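Local structure of B-type flagellar hook-associated protein 2 (5FHY) at residues T80-S83 with S84-T87; A149-P152 with A153-P156. The protein caps the growing tip of the bacterial flagellar filament, helping flagellin monomers polymerise there and preventing them from leaking out, and is essential for motility. One frame throughout, in Å; residues are numbered along the deposited sequence.

Two short turns in this central fragment of FliD illustrate how a chain can reverse with the help of its own side chains. Contact 1 is partly buried and contact 2 a surface contact; their nearest atoms are about 11 Å apart and do not touch. Both border the same three-stranded antiparallel sheet: contact 1 leaves its outermost strand 74-81 for helix 88-98, whereas contact 2 lies in the long loop after the other outermost strand, 130-136. In contact 1 a side-chain amide grips the backbone at the strand end. In contact 2 a single backbone carbonyl gathers three donors, and an aromatic ring reaches toward strand 130-136.

Contact 1 (T80-S83 with S84-T87); sequences TVDS and SNNT
The side-chain amide of Asn85 folds back onto the end of strand 74-81 and bonds to the backbone of Thr80 and Asp82 at once, inside a strand-to-helix connection of the flagellin hook IN motif. Its two ends are used in opposite senses. Asn85 ND2 donates to Thr80 O at 3.1 Å, close to the amide plane and nearly straight (167°). Asn85 OD1 takes the N-H of Asp82 on a lone pair, with Asp82 N 2.8 Å away. Together the two bonds fix the flip of the amide. The torsion behind this places CG between the backbone N and the carbonyl carbon (chi1 58°), turning the amide back toward the end of the strand, residues 80 to 82.

The close-packed side is made by Val81 and Asn86, both buried. The side chains cross at about a right angle, Val81 CG1 lying 3.7 Å from Asn86 CB, and Val81 also rests on Leu145. The polar end of Asn86 is held beyond the turn, its ND2 giving a hydrogen bond to Phe62 O.

The other side is looser. Ser83 and Ser84 form the exposed middle of a beta turn close to type I, closed in the backbone by a weak, long bond from Asn85 N to Asp82 O (3.4 Å). The carboxylate of Asp82 and the hydroxyl of Ser84 are modelled too close together, so the detail there is doubtful. Past the turn the chain bends again in an inverse gamma turn centred on Asn86 and enters helix 88-98, where Thr87 OG1 caps Gly90 N weakly. A weak bond from Thr87 N to Asn85 O, 2.8 Å long, closes that last bend.

Contact 2 (A149-P152 with A153-P156); sequences AFDP and ATAP
Asp151 O is the polar hub of this turn, accepting hydrogen bonds from Thr154 N, Thr154 OG1 and Ala155 N. The three donors arrive differently. Ala155 N, 2.9 Å from Asp151 O, lies in the carbonyl plane, whereas Thr154 N, equally near to Asp151 O, stands well above that plane, 45° out of it. Thr154 OG1 reaches Asp151 O at 3.0 Å, tilted only modestly from the plane. Thr154 can offer both its N-H and its hydroxyl to one oxygen because chi1 of 61° sets OG1 between its own backbone N and carbonyl carbon, swinging the hydroxyl back over the turn.

The side chains of Asp151 and Thr154 cross at about a right angle, with Thr154 CG2 3.7 Å from Asp151 OD2. Asp151 OD1 receives a weak bond from Ala153 N at 3.5 Å and has a long, weak ion pair with Lys131.

The apolar half of the contact is the Phe150 ring. At its far end, Phe150 CZ meets the methyl Ala155 CB at 3.4 Å, approached obliquely. The buried ring also packs on Val132 of strand 130-136, on Leu51 and on Ala164, and its side chain is about 8 Å from a bound sodium ion.

Pro152 and Ala153, with backbone angles near those of type I, occupy the middle of a beta turn that the additional bond from Ala155 N widens into an alpha turn within the long loop, its threonine hydroxyl bonded to the carbonyl three residues earlier as in an ST staple.

Contact 1 (T80-S83 with S84-T87)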
loop_
_atom_site.group_PDB
_atom_site.type_symbol
_atom_site.label_atom_id
_atom_site.label_comp_id
_atom_site.label_asym_id
_atom_site.label_seq_id
_atom_site.Cartn_x
_atom_site.Cartn_y
_atom_site.Cartn_z
ATOM N N THR B 80 -54.457 -46.400 -9.185
ATOM C CA THR B 80 -54.685 -47.801 -9.496
ATOM C C THR B 80 -53.364 -48.549 -9.450
ATOM O O THR B 80 -52.401 -48.174 -10.118
ATOM C CB THR B 80 -55.332 -47.991 -10.885
ATOM O OG1 THR B 80 -56.630 -47.387 -10.899
ATOM C CG2 THR B 80 -55.468 -49.475 -11.219
ATOM N N VAL B 81 -53.318 -49.602 -8.645
ATOM C CA VAL B 81 -52.107 -50.389 -8.510
ATOM C C VAL B 81 -52.240 -51.569 -9.457
ATOM O O VAL B 81 -53.165 -52.368 -9.336
ATOM C CB VAL B 81 -51.884 -50.890 -7.071
ATOM C CG1 VAL B 81 -50.591 -51.695 -6.986
ATOM C CG2 VAL B 81 -51.860 -49.725 -6.101
ATOM N N ASP B 82 -51.317 -51.669 -10.403
ATOM C CA ASP B 82 -51.319 -52.763 -11.366
ATOM C C ASP B 82 -49.932 -53.382 -11.456
ATOM O O ASP B 82 -49.106 -53.185 -10.568
ATOM C CB ASP B 82 -51.786 -52.270 -12.743
ATOM C CG ASP B 82 -51.043 -51.026 -13.211
ATOM O OD1 ASP B 82 -49.800 -50.982 -13.103
ATOM O OD2 ASP B 82 -51.711 -50.090 -13.702
ATOM N N SER B 83 -49.669 -54.128 -12.523
ATOM C CA SER B 83 -48.386 -54.810 -12.638
ATOM C C SER B 83 -47.297 -53.917 -13.216
ATOM O O SER B 83 -46.180 -54.372 -13.454
ATOM C CB SER B 83 -48.526 -56.071 -13.493
ATOM O OG SER B 83 -49.314 -57.044 -12.830
ATOM N N SER B 84 -47.619 -52.649 -13.444
ATOM C CA SER B 84 -46.619 -51.684 -13.884
ATOM C C SER B 84 -46.057 -50.856 -12.730
ATOM O O SER B 84 -45.087 -50.120 -12.909
ATOM C CB SER B 84 -47.199 -50.767 -14.959
ATOM O OG SER B 84 -48.317 -50.050 -14.469
ATOM N N ASN B 85 -46.661 -50.968 -11.549
ATOM C CA ASN B 85 -46.272 -50.106 -10.435
ATOM C C ASN B 85 -46.426 -50.726 -9.045
ATOM O O ASN B 85 -46.303 -50.029 -8.037
ATOM C CB ASN B 85 -47.064 -48.792 -10.485
ATOM C CG ASN B 85 -48.573 -49.004 -10.437
ATOM O OD1 ASN B 85 -49.055 -50.107 -10.183
ATOM N ND2 ASN B 85 -49.325 -47.934 -10.674
ATOM N N ASN B 86 -46.696 -52.025 -8.979
ATOM C CA ASN B 86 -46.947 -52.656 -7.685
ATOM C C ASN B 86 -45.668 -52.985 -6.914
ATOM O O ASN B 86 -45.535 -54.065 -6.342
ATOM C CB ASN B 86 -47.792 -53.922 -7.861
ATOM C CG ASN B 86 -47.131 -54.945 -8.752
ATOM O OD1 ASN B 86 -46.261 -54.612 -9.553
ATOM N ND2 ASN B 86 -47.537 -56.200 -8.615
ATOM N N THR B 87 -44.740 -52.036 -6.891
ATOM C CA THR B 87 -43.582 -52.102 -6.015
ATOM C C THR B 87 -43.535 -50.841 -5.160
ATOM O O THR B 87 -44.289 -49.900 -5.403
ATOM C CB THR B 87 -42.273 -52.236 -6.808
ATOM O OG1 THR B 87 -42.188 -51.174 -7.765
ATOM C CG2 THR B 87 -42.223 -53.566 -7.538
#

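Contact 2 (A149-P152 with A153-P156)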
loop_
_atom_site.group_PDB
_atom_site.type_symbol
_atom_site.label_atom_id
_atom_site.label_comp_id
_atom_site.label_asym_id
_atom_site.label_seq_id
_atom_site.Cartn_x
_atom_site.Cartn_y
_atom_site.Cartn_z
ATOM N N ALA B 149 -52.512 -48.801 4.502
ATOM C CA ALA B 149 -53.575 -47.919 4.960
ATOM C C ALA B 149 -53.083 -47.101 6.147
ATOM O O ALA B 149 -52.243 -47.554 6.923
ATOM C CB ALA B 149 -54.828 -48.718 5.326
ATOM N N PHE B 150 -53.605 -45.887 6.277
ATOM C CA PHE B 150 -53.204 -44.992 7.353
ATOM C C PHE B 150 -54.377 -44.104 7.747
ATOM O O PHE B 150 -54.873 -43.310 6.946
ATOM C CB PHE B 150 -52.000 -44.141 6.924
ATOM C CG PHE B 150 -51.330 -43.396 8.059
ATOM C CD1 PHE B 150 -50.249 -43.950 8.732
ATOM C CD2 PHE B 150 -51.761 -42.133 8.433
ATOM C CE1 PHE B 150 -49.627 -43.264 9.765
ATOM C CE2 PHE B 150 -51.143 -41.449 9.465
ATOM C CZ PHE B 150 -50.073 -42.014 10.126
ATOM N N ASP B 151 -54.818 -44.240 8.990
ATOM C CA ASP B 151 -55.898 -43.411 9.496
ATOM C C ASP B 151 -55.358 -42.540 10.629
ATOM O O ASP B 151 -55.083 -43.034 11.722
ATOM C CB ASP B 151 -57.070 -44.279 9.972
ATOM C CG ASP B 151 -58.240 -43.459 10.478
ATOM O OD1 ASP B 151 -58.351 -42.274 10.096
ATOM O OD2 ASP B 151 -59.052 -44.002 11.256
ATOM N N PRO B 152 -55.197 -41.234 10.359
ATOM C CA PRO B 152 -54.660 -40.225 11.286
ATOM C C PRO B 152 -55.416 -40.149 12.612
ATOM O O PRO B 152 -54.872 -39.670 13.606
ATOM C CB PRO B 152 -54.819 -38.920 10.502
ATOM C CG PRO B 152 -54.776 -39.335 9.086
ATOM C CD PRO B 152 -55.472 -40.661 9.031
ATOM N N ALA B 153 -56.656 -40.624 12.624
ATOM C CA ALA B 153 -57.463 -40.621 13.837
ATOM C C ALA B 153 -56.994 -41.692 14.817
ATOM O O ALA B 153 -57.196 -41.569 16.024
ATOM C CB ALA B 153 -58.934 -40.819 13.498
ATOM N N THR B 154 -56.373 -42.743 14.292
ATOM C CA THR B 154 -55.945 -43.860 15.125
ATOM C C THR B 154 -54.425 -44.014 15.199
ATOM O O THR B 154 -53.905 -44.650 16.116
ATOM C CB THR B 154 -56.535 -45.191 14.619
ATOM O OG1 THR B 154 -56.085 -45.438 13.283
ATOM C CG2 THR B 154 -58.056 -45.156 14.642
ATOM N N ALA B 155 -53.715 -43.436 14.235
ATOM C CA ALA B 155 -52.278 -43.659 14.121
ATOM C C ALA B 155 -51.486 -43.015 15.258
ATOM O O ALA B 155 -51.723 -41.861 15.615
ATOM C CB ALA B 155 -51.784 -43.152 12.787
ATOM N N PRO B 156 -50.524 -43.757 15.821
ATOM C CA PRO B 156 -49.682 -43.264 16.913
ATOM C C PRO B 156 -48.526 -42.433 16.373
ATOM O O PRO B 156 -48.321 -42.423 15.165
ATOM C CB PRO B 156 -49.175 -44.547 17.561
ATOM C CG PRO B 156 -49.059 -45.492 16.408
ATOM C CD PRO B 156 -50.186 -45.149 15.461
#